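Local coordinates for uncharacterized protein YjgB (Bacillus subtilis, PDB 4YGT), which is of unknown function but is probably a secreted lipoprotein, the first structural representative of the DUF4309 family, which belongs to the PepSY clan, at residues V125-Y133 and F144-H154. Numbering follows the deposited sequence.
Sequences VPFTDEIDY and FVIGTDQTADH
With CG anti to its own carbonyl carbon (chi1 -72°) and the chain extended beyond, Glu-130 runs across Val-145 at about a right angle, while Val-145 holds CG1 opposite its backbone N (chi1 -179°), which brings that methyl against the carboxylate, 3.4 Å from Glu-130 CD. Both sit at the open end of an antiparallel beta hairpin, strands 131-137 and 140-146. Ile-131 and Ile-146 form a hydrogen-bonded pair, with Ile-131 N reaching Ile-146 O at 2.9 Å in the carbonyl plane. On their face, Ile-146 CG1 packs against Tyr-133 CD1 at 3.5 Å; the broad ring of Phe-144 suits packing on Leu-112 and Leu-116 of helix 109-116, while Tyr-133 reaches Pro-109. Beside Val-145, the long acid of Glu-130 spans several polar partners: OE1 accepts from Thr-128 OG1, whose oxygen also takes the Glu-130 N-H in an ST turn. Glu-130 OE2 lies 2.7 Å from Asp-153 OD2, so one acid probably carries a proton. With an alanine here, Thr-128 OG1 and a bound water would probably lose their carboxylate partner, leaving Val-145 CG1 less covered. His-154 ND1 bonds Asn-156 OD1, helping orient the ring; that water donates to Glu-130 OE1 and lies in the ring plane, 2.9 Å from His-154 NE2.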
loop_
_atom_site.group_PDB
_atom_site.type_symbol
_atom_site.label_atom_id
_atom_site.label_comp_id
_atom_site.label_asym_id
_atom_site.label_seq_id
_atom_site.Cartn_x
_atom_site.Cartn_y
_atom_site.Cartn_z
ATOM N N VAL A 125 -6.088 -13.667 4.325
ATOM C CA VAL A 125 -4.944 -12.999 4.958
ATOM C C VAL A 125 -4.545 -13.860 6.189
ATOM O O VAL A 125 -5.390 -14.086 7.073
ATOM C CB VAL A 125 -5.186 -11.492 5.326
ATOM C CG1 VAL A 125 -3.928 -10.854 5.919
ATOM C CG2 VAL A 125 -5.678 -10.684 4.123
ATOM N N PRO A 126 -3.281 -14.367 6.252
ATOM C CA PRO A 126 -2.878 -15.185 7.417
ATOM C C PRO A 126 -2.827 -14.378 8.714
ATOM O O PRO A 126 -2.343 -13.235 8.721
ATOM C CB PRO A 126 -1.485 -15.705 7.039
ATOM C CG PRO A 126 -0.969 -14.731 6.022
ATOM C CD PRO A 126 -2.173 -14.225 5.276
ATOM N N PHE A 127 -3.346 -14.993 9.807
ATOM C CA PHE A 127 -3.396 -14.480 11.183
ATOM C C PHE A 127 -4.459 -13.343 11.399
ATOM O O PHE A 127 -4.479 -12.766 12.496
ATOM C CB PHE A 127 -1.979 -13.999 11.674
ATOM C CG PHE A 127 -0.796 -14.919 11.402
ATOM C CD1 PHE A 127 -0.725 -16.188 11.988
ATOM C CD2 PHE A 127 0.252 -14.510 10.584
ATOM C CE1 PHE A 127 0.362 -17.034 11.735
ATOM C CE2 PHE A 127 1.344 -15.354 10.343
ATOM C CZ PHE A 127 1.388 -16.610 10.914
ATOM N N THR A 128 -5.312 -13.007 10.377
ATOM C CA THR A 128 -6.321 -11.923 10.483
ATOM C C THR A 128 -7.657 -12.305 9.821
ATOM O O THR A 128 -7.738 -13.318 9.105
ATOM C CB THR A 128 -5.826 -10.537 9.900
ATOM O OG1 THR A 128 -6.042 -10.438 8.485
ATOM C CG2 THR A 128 -4.377 -10.195 10.231
ATOM N N ASP A 129 -8.690 -11.449 10.035
ATOM C CA ASP A 129 -10.041 -11.597 9.466
ATOM C C ASP A 129 -10.232 -10.693 8.221
ATOM O O ASP A 129 -11.368 -10.445 7.810
ATOM C CB ASP A 129 -11.127 -11.279 10.517
ATOM C CG ASP A 129 -11.568 -12.432 11.404
ATOM O OD1 ASP A 129 -11.285 -13.603 11.051
ATOM O OD2 ASP A 129 -12.220 -12.166 12.450
ATOM N N GLU A 130 -9.133 -10.222 7.608
ATOM C CA GLU A 130 -9.204 -9.356 6.421
ATOM C C GLU A 130 -9.328 -10.134 5.095
ATOM O O GLU A 130 -8.931 -11.308 4.998
ATOM C CB GLU A 130 -7.977 -8.462 6.339
ATOM C CG GLU A 130 -7.918 -7.332 7.357
ATOM C CD GLU A 130 -6.498 -6.862 7.607
ATOM O OE1 GLU A 130 -5.608 -7.731 7.733
ATOM O OE2 GLU A 130 -6.257 -5.635 7.631
ATOM N N ILE A 131 -9.869 -9.456 4.063
ATOM C CA ILE A 131 -9.955 -10.050 2.743
ATOM C C ILE A 131 -9.199 -9.133 1.756
ATOM O O ILE A 131 -9.294 -7.903 1.785
ATOM C CB ILE A 131 -11.382 -10.466 2.294
ATOM C CG1 ILE A 131 -11.317 -11.657 1.315
ATOM C CG2 ILE A 131 -12.242 -9.312 1.764
ATOM C CD1 ILE A 131 -11.080 -13.073 2.022
ATOM N N ASP A 132 -8.370 -9.759 0.964
ATOM C CA ASP A 132 -7.482 -9.100 0.025
ATOM C C ASP A 132 -8.006 -9.191 -1.418
ATOM O O ASP A 132 -8.046 -10.280 -1.996
ATOM C CB ASP A 132 -6.116 -9.785 0.176
ATOM C CG ASP A 132 -4.984 -9.362 -0.717
ATOM O OD1 ASP A 132 -5.123 -8.331 -1.409
ATOM O OD2 ASP A 132 -3.955 -10.064 -0.726
ATOM N N TYR A 133 -8.379 -8.034 -2.000
ATOM C CA TYR A 133 -8.782 -7.899 -3.404
ATOM C C TYR A 133 -7.520 -7.604 -4.243
ATOM O O TYR A 133 -6.936 -6.526 -4.106
ATOM C CB TYR A 133 -9.816 -6.777 -3.551
ATOM C CG TYR A 133 -11.158 -7.102 -2.940
ATOM C CD1 TYR A 133 -11.401 -6.882 -1.588
ATOM C CD2 TYR A 133 -12.197 -7.611 -3.715
ATOM C CE1 TYR A 133 -12.646 -7.149 -1.022
ATOM C CE2 TYR A 133 -13.442 -7.904 -3.158
ATOM C CZ TYR A 133 -13.659 -7.676 -1.806
ATOM O OH TYR A 133 -14.879 -7.929 -1.233
ATOM N N PHE A 144 -5.433 -4.885 -2.218
ATOM C CA PHE A 144 -6.293 -4.023 -1.402
ATOM C C PHE A 144 -6.841 -4.866 -0.252
ATOM O O PHE A 144 -7.708 -5.717 -0.479
ATOM C CB PHE A 144 -7.421 -3.395 -2.218
ATOM C CG PHE A 144 -6.971 -2.443 -3.286
ATOM C CD1 PHE A 144 -6.701 -2.895 -4.573
ATOM C CD2 PHE A 144 -6.848 -1.081 -3.021
ATOM C CE1 PHE A 144 -6.328 -2.000 -5.580
ATOM C CE2 PHE A 144 -6.452 -0.191 -4.023
ATOM C CZ PHE A 144 -6.210 -0.656 -5.300
ATOM N N VAL A 145 -6.311 -4.666 0.971
ATOM C CA VAL A 145 -6.718 -5.464 2.136
ATOM C C VAL A 145 -7.881 -4.759 2.871
ATOM O O VAL A 145 -7.674 -3.784 3.588
ATOM C CB VAL A 145 -5.503 -5.775 3.052
ATOM C CG1 VAL A 145 -5.907 -6.618 4.244
ATOM C CG2 VAL A 145 -4.387 -6.463 2.271
ATOM N N ILE A 146 -9.103 -5.287 2.686
ATOM C CA ILE A 146 -10.358 -4.767 3.245
ATOM C C ILE A 146 -10.673 -5.472 4.577
ATOM O O ILE A 146 -10.569 -6.698 4.692
ATOM C CB ILE A 146 -11.504 -4.924 2.192
ATOM C CG1 ILE A 146 -11.078 -4.372 0.790
ATOM C CG2 ILE A 146 -12.849 -4.339 2.667
ATOM C CD1 ILE A 146 -11.219 -2.845 0.524
ATOM N N GLY A 147 -11.054 -4.674 5.569
ATOM C CA GLY A 147 -11.370 -5.152 6.911
ATOM C C GLY A 147 -12.746 -5.765 7.058
ATOM O O GLY A 147 -13.371 -6.129 6.056
ATOM N N THR A 148 -13.223 -5.895 8.321
ATOM C CA THR A 148 -14.555 -6.447 8.645
ATOM C C THR A 148 -15.639 -5.524 8.076
ATOM O O THR A 148 -16.565 -6.010 7.419
ATOM C CB THR A 148 -14.710 -6.704 10.139
ATOM O OG1 THR A 148 -14.008 -5.688 10.871
ATOM C CG2 THR A 148 -14.209 -8.086 10.530
ATOM N N ASP A 149 -15.476 -4.191 8.255
ATOM C CA ASP A 149 -16.330 -3.199 7.611
ATOM C C ASP A 149 -15.824 -3.128 6.184
ATOM O O ASP A 149 -14.675 -3.513 5.929
ATOM C CB ASP A 149 -16.290 -1.844 8.338
ATOM C CG ASP A 149 -14.936 -1.164 8.392
ATOM O OD1 ASP A 149 -13.935 -1.849 8.721
ATOM O OD2 ASP A 149 -14.883 0.062 8.168
ATOM N N GLN A 150 -16.633 -2.672 5.244
ATOM C CA GLN A 150 -16.176 -2.716 3.857
ATOM C C GLN A 150 -15.182 -1.579 3.470
ATOM O O GLN A 150 -15.230 -1.093 2.345
ATOM C CB GLN A 150 -17.382 -2.760 2.904
ATOM C CG GLN A 150 -18.205 -4.057 3.016
ATOM C CD GLN A 150 -17.360 -5.318 3.080
ATOM O OE1 GLN A 150 -16.656 -5.688 2.125
ATOM N NE2 GLN A 150 -17.374 -5.981 4.227
ATOM N N THR A 151 -14.240 -1.221 4.367
ATOM C CA THR A 151 -13.218 -0.200 4.091
ATOM C C THR A 151 -11.831 -0.850 4.070
ATOM O O THR A 151 -11.620 -1.882 4.730
ATOM C CB THR A 151 -13.264 0.972 5.095
ATOM O OG1 THR A 151 -12.800 0.544 6.382
ATOM C CG2 THR A 151 -14.644 1.629 5.187
ATOM N N ALA A 152 -10.900 -0.260 3.282
ATOM C CA ALA A 152 -9.513 -0.729 3.163
ATOM C C ALA A 152 -8.698 -0.346 4.398
ATOM O O ALA A 152 -8.776 0.788 4.867
ATOM C CB ALA A 152 -8.858 -0.145 1.907
ATOM N N ASP A 153 -7.906 -1.295 4.905
ATOM C CA ASP A 153 -7.012 -1.110 6.049
ATOM C C ASP A 153 -5.664 -0.647 5.573
ATOM O O ASP A 153 -5.122 0.312 6.114
ATOM C CB ASP A 153 -6.888 -2.402 6.844
ATOM C CG ASP A 153 -8.174 -2.748 7.569
ATOM O OD1 ASP A 153 -8.976 -1.815 7.848
ATOM O OD2 ASP A 153 -8.391 -3.935 7.843
ATOM N N HIS A 154 -5.140 -1.318 4.538
ATOM C CA HIS A 154 -3.889 -1.007 3.849
ATOM C C HIS A 154 -3.921 -1.598 2.440
ATOM O O HIS A 154 -4.717 -2.497 2.142
ATOM C CB HIS A 154 -2.636 -1.474 4.620
ATOM C CG HIS A 154 -2.663 -2.911 5.046
ATOM N ND1 HIS A 154 -2.304 -3.935 4.179
ATOM C CD2 HIS A 154 -2.988 -3.446 6.241
ATOM C CE1 HIS A 154 -2.420 -5.050 4.880
ATOM N NE2 HIS A 154 -2.816 -4.799 6.128
HETATM O O HOH W 1 -2.943 -7.231 7.640
#